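Local coordinates for protein N-acetyl-beta-D glucosaminidase (Rhizomucor miehei CAU432, PDB 4ZM6) that probably hydrolyses terminal N-acetyl-beta-glucosaminides through a glycoside hydrolase family 3 region and carries a GCN5-related glucosamine N-acetyltransferase region that binds acetyl-CoA, at residues Ser119-Thr124 with Glu358-Leu363; Asp542-Asp547 with Val595-Thr600. All coordinates share one frame; numbering follows the deposited sequence.

Contact 1 of 2, residues Ser119-Thr124 with Glu358-Leu363; sequences SKELLT and EAHATL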
loop_
_atom_site.group_PDB
_atom_site.type_symbol
_atom_site.label_atom_id
_atom_site.label_comp_id
_atom_site.label_asym_id
_atom_site.label_seq_id
_atom_site.Cartn_x
_atom_site.Cartn_y
_atom_site.Cartn_z
ATOM N N SER A 119 -27.964 -12.787 2.311
ATOM C CA SER A 119 -27.720 -14.081 1.666
ATOM C C SER A 119 -28.559 -15.187 2.313
ATOM O O SER A 119 -29.068 -16.068 1.624
ATOM C CB SER A 119 -26.225 -14.437 1.677
ATOM O OG SER A 119 -25.615 -14.058 2.893
ATOM N N LYS A 120 -28.706 -15.117 3.633
ATOM C CA LYS A 120 -29.562 -16.041 4.379
ATOM C C LYS A 120 -30.987 -15.990 3.828
ATOM O O LYS A 120 -31.561 -17.020 3.482
ATOM C CB LYS A 120 -29.558 -15.675 5.868
ATOM C CG LYS A 120 -30.040 -16.762 6.817
ATOM C CD LYS A 120 -30.073 -16.229 8.248
ATOM C CE LYS A 120 -29.862 -17.312 9.300
ATOM N NZ LYS A 120 -31.067 -18.162 9.512
ATOM N N GLU A 121 -31.537 -14.778 3.729
ATOM C CA GLU A 121 -32.881 -14.573 3.192
ATOM C C GLU A 121 -32.996 -15.076 1.754
ATOM O O GLU A 121 -33.903 -15.836 1.434
ATOM C CB GLU A 121 -33.288 -13.097 3.275
ATOM C CG GLU A 121 -33.584 -12.623 4.693
ATOM C CD GLU A 121 -34.236 -11.249 4.759
ATOM O OE1 GLU A 121 -34.584 -10.684 3.699
ATOM O OE2 GLU A 121 -34.400 -10.727 5.886
ATOM N N LEU A 122 -32.071 -14.666 0.897
ATOM C CA LEU A 122 -32.080 -15.095 -0.499
ATOM C C LEU A 122 -31.978 -16.614 -0.655
ATOM O O LEU A 122 -32.646 -17.195 -1.507
ATOM C CB LEU A 122 -30.943 -14.421 -1.277
ATOM C CG LEU A 122 -31.094 -12.927 -1.574
ATOM C CD1 LEU A 122 -29.790 -12.361 -2.107
ATOM C CD2 LEU A 122 -32.214 -12.675 -2.569
ATOM N N LEU A 123 -31.153 -17.255 0.168
ATOM C CA LEU A 123 -30.920 -18.697 0.041
ATOM C C LEU A 123 -32.138 -19.533 0.427
ATOM O O LEU A 123 -32.401 -20.560 -0.201
ATOM C CB LEU A 123 -29.703 -19.131 0.868
ATOM C CG LEU A 123 -29.213 -20.575 0.677
ATOM C CD1 LEU A 123 -28.972 -20.902 -0.790
ATOM C CD2 LEU A 123 -27.949 -20.825 1.483
ATOM N N THR A 124 -32.874 -19.105 1.450
ATOM C CA THR A 124 -34.083 -19.817 1.859
ATOM C C THR A 124 -35.163 -19.719 0.775
ATOM O O THR A 124 -35.912 -20.673 0.554
ATOM C CB THR A 124 -34.647 -19.293 3.194
ATOM O OG1 THR A 124 -34.986 -17.911 3.059
ATOM C CG2 THR A 124 -33.638 -19.465 4.324
ATOM N N GLU A 358 -36.885 -11.617 12.123
ATOM C CA GLU A 358 -36.937 -10.850 13.368
ATOM C C GLU A 358 -35.569 -10.258 13.704
ATOM O O GLU A 358 -35.460 -9.069 14.011
ATOM C CB GLU A 358 -37.433 -11.723 14.527
ATOM C CG GLU A 358 -37.816 -10.938 15.781
ATOM C CD GLU A 358 -37.999 -11.815 17.016
ATOM O OE1 GLU A 358 -37.119 -12.657 17.303
ATOM O OE2 GLU A 358 -39.022 -11.647 17.716
ATOM N N ALA A 359 -34.531 -11.091 13.639
ATOM C CA ALA A 359 -33.162 -10.657 13.936
ATOM C C ALA A 359 -32.687 -9.602 12.941
ATOM O O ALA A 359 -32.062 -8.615 13.329
ATOM C CB ALA A 359 -32.215 -11.847 13.935
ATOM N N HIS A 360 -33.001 -9.815 11.664
ATOM C CA HIS A 360 -32.642 -8.875 10.603
ATOM C C HIS A 360 -33.392 -7.556 10.745
ATOM O O HIS A 360 -32.878 -6.503 10.370
ATOM C CB HIS A 360 -32.922 -9.470 9.217
ATOM C CG HIS A 360 -32.162 -10.728 8.930
ATOM N ND1 HIS A 360 -32.396 -11.498 7.811
ATOM C CD2 HIS A 360 -31.191 -11.365 9.628
ATOM C CE1 HIS A 360 -31.589 -12.544 7.822
ATOM N NE2 HIS A 360 -30.851 -12.489 8.916
ATOM N N ALA A 361 -34.610 -7.617 11.274
ATOM C CA ALA A 361 -35.393 -6.413 11.519
ATOM C C ALA A 361 -34.711 -5.541 12.553
ATOM O O ALA A 361 -34.651 -4.330 12.382
ATOM C CB ALA A 361 -36.805 -6.758 11.968
ATOM N N THR A 362 -34.180 -6.150 13.615
ATOM C CA THR A 362 -33.556 -5.367 14.686
ATOM C C THR A 362 -32.164 -4.889 14.268
ATOM O O THR A 362 -31.654 -3.909 14.814
ATOM C CB THR A 362 -33.467 -6.118 16.036
ATOM O OG1 THR A 362 -32.318 -6.968 16.044
ATOM C CG2 THR A 362 -34.736 -6.946 16.316
ATOM N N LEU A 363 -31.555 -5.578 13.305
ATOM C CA LEU A 363 -30.305 -5.115 12.709
ATOM C C LEU A 363 -30.560 -3.822 11.941
ATOM O O LEU A 363 -29.817 -2.854 12.082
ATOM C CB LEU A 363 -29.713 -6.185 11.779
ATOM C CG LEU A 363 -28.347 -5.892 11.138
ATOM C CD1 LEU A 363 -27.254 -5.795 12.191
ATOM C CD2 LEU A 363 -27.996 -6.948 10.103
#
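H360 and E121 form a buried His-carboxylate hydrogen bond between helix 108-125, whose segment 119-124 falls in the glycoside hydrolase family 3 (TIM-barrel) region, and the later helix 357-368, away from the acetyl-CoA site. The backbones stay well apart: the nearest CA atoms, those of E121 and H360, are 9.4 Å from each other. H360 ND1 donates to E121 OE2 over 2.9 Å, and the N-H...O angle of 173° makes the bond nearly straight. The oxygen lies almost exactly in the imidazole plane and is approached on its anti side, with the donor somewhat out of the carboxylate plane; ring and carboxylate are turned 28° against each other. Beyond CG the chain of E121 is extended, which carries the carboxylate across the gap.

Van der Waals contact accompanies this bond at the edge of the same ring. E121 CG lies 3.5 Å from H360 ND1, in the ring plane, and K120 CD is 3.9 Å from H360 NE2. The ammonium end of K120 bends away at chi4 (-76°) and hydrogen-bonds to the carbonyl of T354.

T94 OG1 also hydrogen-bonds to E121 OE2, so two bonds grip this buried oxygen. The carboxylate would tend to favour a protonated imidazole, while the nearby K120 ammonium would tend to oppose it, leaving the ring's charge open.

Contact 2 of 2, residues Asp542-Asp547 with Val595-Thr600; sequences DDYRND and VGFVAT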
loop_
_atom_site.group_PDB
_atom_site.type_symbol
_atom_site.label_atom_id
_atom_site.label_comp_id
_atom_site.label_asym_id
_atom_site.label_seq_id
_atom_site.Cartn_x
_atom_site.Cartn_y
_atom_site.Cartn_z
ATOM N N ASP A 542 -3.472 3.945 13.180
ATOM C CA ASP A 542 -2.111 3.755 12.674
ATOM C C ASP A 542 -1.577 2.392 13.067
ATOM O O ASP A 542 -2.134 1.715 13.929
ATOM C CB ASP A 542 -1.164 4.801 13.262
ATOM C CG ASP A 542 -1.443 6.197 12.761
ATOM O OD1 ASP A 542 -1.661 6.366 11.540
ATOM O OD2 ASP A 542 -1.423 7.129 13.596
ATOM N N ASP A 543 -0.470 2.009 12.439
ATOM C CA ASP A 543 0.276 0.833 12.853
ATOM C C ASP A 543 0.924 1.101 14.199
ATOM O O ASP A 543 1.433 2.195 14.452
ATOM C CB ASP A 543 1.339 0.469 11.819
ATOM C CG ASP A 543 0.741 -0.089 10.543
ATOM O OD1 ASP A 543 -0.188 -0.915 10.631
ATOM O OD2 ASP A 543 1.200 0.291 9.446
ATOM N N TYR A 544 0.876 0.100 15.065
ATOM C CA TYR A 544 1.522 0.167 16.365
ATOM C C TYR A 544 3.040 0.185 16.175
ATOM O O TYR A 544 3.586 -0.620 15.416
ATOM C CB TYR A 544 1.081 -1.029 17.222
ATOM C CG TYR A 544 1.880 -1.259 18.489
ATOM C CD1 TYR A 544 1.762 -0.404 19.578
ATOM C CD2 TYR A 544 2.735 -2.353 18.605
ATOM C CE1 TYR A 544 2.486 -0.623 20.738
ATOM C CE2 TYR A 544 3.455 -2.578 19.760
ATOM C CZ TYR A 544 3.329 -1.713 20.820
ATOM O OH TYR A 544 4.059 -1.943 21.964
ATOM N N ARG A 545 3.703 1.130 16.839
ATOM C CA ARG A 545 5.161 1.218 16.846
ATOM C C ARG A 545 5.620 1.027 18.280
ATOM O O ARG A 545 5.427 1.905 19.125
ATOM C CB ARG A 545 5.637 2.576 16.318
ATOM C CG ARG A 545 5.201 2.890 14.892
ATOM C CD ARG A 545 5.877 4.147 14.351
ATOM N NE ARG A 545 5.673 5.327 15.201
ATOM C CZ ARG A 545 4.611 6.135 15.163
ATOM N NH1 ARG A 545 3.604 5.914 14.320
ATOM N NH2 ARG A 545 4.551 7.179 15.983
ATOM N N ASN A 546 6.219 -0.128 18.559
ATOM C CA ASN A 546 6.586 -0.482 19.928
ATOM C C ASN A 546 7.574 0.492 20.589
ATOM O O ASN A 546 7.500 0.719 21.797
ATOM C CB ASN A 546 7.085 -1.936 20.007
ATOM C CG ASN A 546 8.391 -2.162 19.265
ATOM O OD1 ASN A 546 8.522 -1.818 18.090
ATOM N ND2 ASN A 546 9.359 -2.760 19.947
ATOM N N ASP A 547 8.468 1.090 19.806
ATOM C CA ASP A 547 9.412 2.067 20.355
ATOM C C ASP A 547 8.713 3.303 20.924
ATOM O O ASP A 547 9.123 3.824 21.959
ATOM C CB ASP A 547 10.441 2.488 19.302
ATOM C CG ASP A 547 11.410 1.358 18.934
ATOM O OD1 ASP A 547 11.620 0.433 19.757
ATOM O OD2 ASP A 547 11.970 1.399 17.816
ATOM N N VAL A 595 -5.760 6.497 22.135
ATOM C CA VAL A 595 -7.024 6.294 22.846
ATOM C C VAL A 595 -7.497 4.840 22.849
ATOM O O VAL A 595 -8.221 4.429 23.753
ATOM C CB VAL A 595 -8.135 7.212 22.294
ATOM C CG1 VAL A 595 -7.825 8.657 22.646
ATOM C CG2 VAL A 595 -8.302 7.054 20.785
ATOM N N GLY A 596 -7.092 4.066 21.848
ATOM C CA GLY A 596 -7.389 2.636 21.819
ATOM C C GLY A 596 -6.281 1.820 21.182
ATOM O O GLY A 596 -5.436 2.350 20.453
ATOM N N PHE A 597 -6.306 0.521 21.450
ATOM C CA PHE A 597 -5.300 -0.395 20.945
ATOM C C PHE A 597 -5.942 -1.723 20.565
ATOM O O PHE A 597 -6.881 -2.174 21.217
ATOM C CB PHE A 597 -4.224 -0.607 22.019
ATOM C CG PHE A 597 -3.263 -1.715 21.709
ATOM C CD1 PHE A 597 -2.176 -1.491 20.890
ATOM C CD2 PHE A 597 -3.454 -2.983 22.236
ATOM C CE1 PHE A 597 -1.288 -2.510 20.595
ATOM C CE2 PHE A 597 -2.574 -4.009 21.946
ATOM C CZ PHE A 597 -1.488 -3.771 21.123
ATOM N N VAL A 598 -5.421 -2.344 19.510
ATOM C CA VAL A 598 -5.811 -3.700 19.141
ATOM C C VAL A 598 -4.567 -4.542 18.819
ATOM O O VAL A 598 -3.640 -4.064 18.159
ATOM C CB VAL A 598 -6.803 -3.698 17.956
ATOM C CG1 VAL A 598 -6.144 -3.198 16.679
ATOM C CG2 VAL A 598 -7.403 -5.080 17.740
ATOM N N ALA A 599 -4.560 -5.786 19.301
ATOM C CA ALA A 599 -3.488 -6.743 19.026
ATOM C C ALA A 599 -4.041 -7.904 18.221
ATOM O O ALA A 599 -5.221 -8.230 18.324
ATOM C CB ALA A 599 -2.887 -7.248 20.319
ATOM N N THR A 600 -3.160 -8.566 17.478
ATOM C CA THR A 600 -3.562 -9.405 16.354
ATOM C C THR A 600 -2.410 -10.300 15.881
ATOM O O THR A 600 -1.279 -9.845 15.747
ATOM C CB THR A 600 -4.057 -8.513 15.189
ATOM O OG1 THR A 600 -5.476 -8.391 15.256
ATOM C CG2 THR A 600 -3.684 -9.070 13.817
#
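The rings of Y544 and F597 form a T-shaped (edge-to-face) pair in which F597 supplies the edge and Y544 the face. Their centroids are 5.4 Å apart and their planes stand at 75°. F597 CE1 makes the closest approach, lying 3.8 Å from Y544 CD1 and 4.0 Å from Y544 CG, so the edge meets the face near its rim instead of over its centre. Both rings reach the meeting point with CG anti to the backbone N (chi1 168° in Y544, 170° in F597). On the other face of the Y544 ring, also displaced toward the rim, sits the backbone N of N546 in the first turn of helix 546-561.

Packing is dense around this pair. L576 of helix 569-577, V553 of helix 546-561 and V586 of strand 585-588 each touch the side chains of both Y544 and F597, so the pair belongs to a hydrophobic layer between the sheet and two helices. The backbones themselves do not pair: CA of Y544 and CA of F597 are 8.2 Å apart, and strand 585-588 runs between strands 540-543 and 594-605.

The polar residues beside Y544 are less enclosed. D543 is exposed and forms a salt bridge with K585, and D542 pairs with both R588 and R258 of the second subunit, whose backbone O also accepts from R545.

F597 is about 7 Å, side chain to side chain, from the acetyl-CoA-binding residues L616 and V618. An antiparallel N-terminal sheet covered by the helices that follow its first strand is the arrangement of the GNAT acetyltransferase fold.

How the contacts relate
From the N terminus, the chain enters contact 1 on helix 108-125, within the family 3 hydrolase region, and returns to it 234 residues later on helix 357-368, closing a long loop that includes the parallel strands 129-130 and 296-298. It then passes through the mixed sheet of strands 373-377 to 494-497 before contact 2 opens. Contact 2 closes a much shorter loop, 48 residues between its nearest ends, within the acetyltransferase region, joining the edge strand 540-543 and the start of helix 546-561 to strand 594-605. The two loops are in series, neither nested nor crossed. The centres of contact 1 and contact 2 are about 35 Å apart. Nearest atoms of the two contacts are about 21 Å apart, so they do not touch.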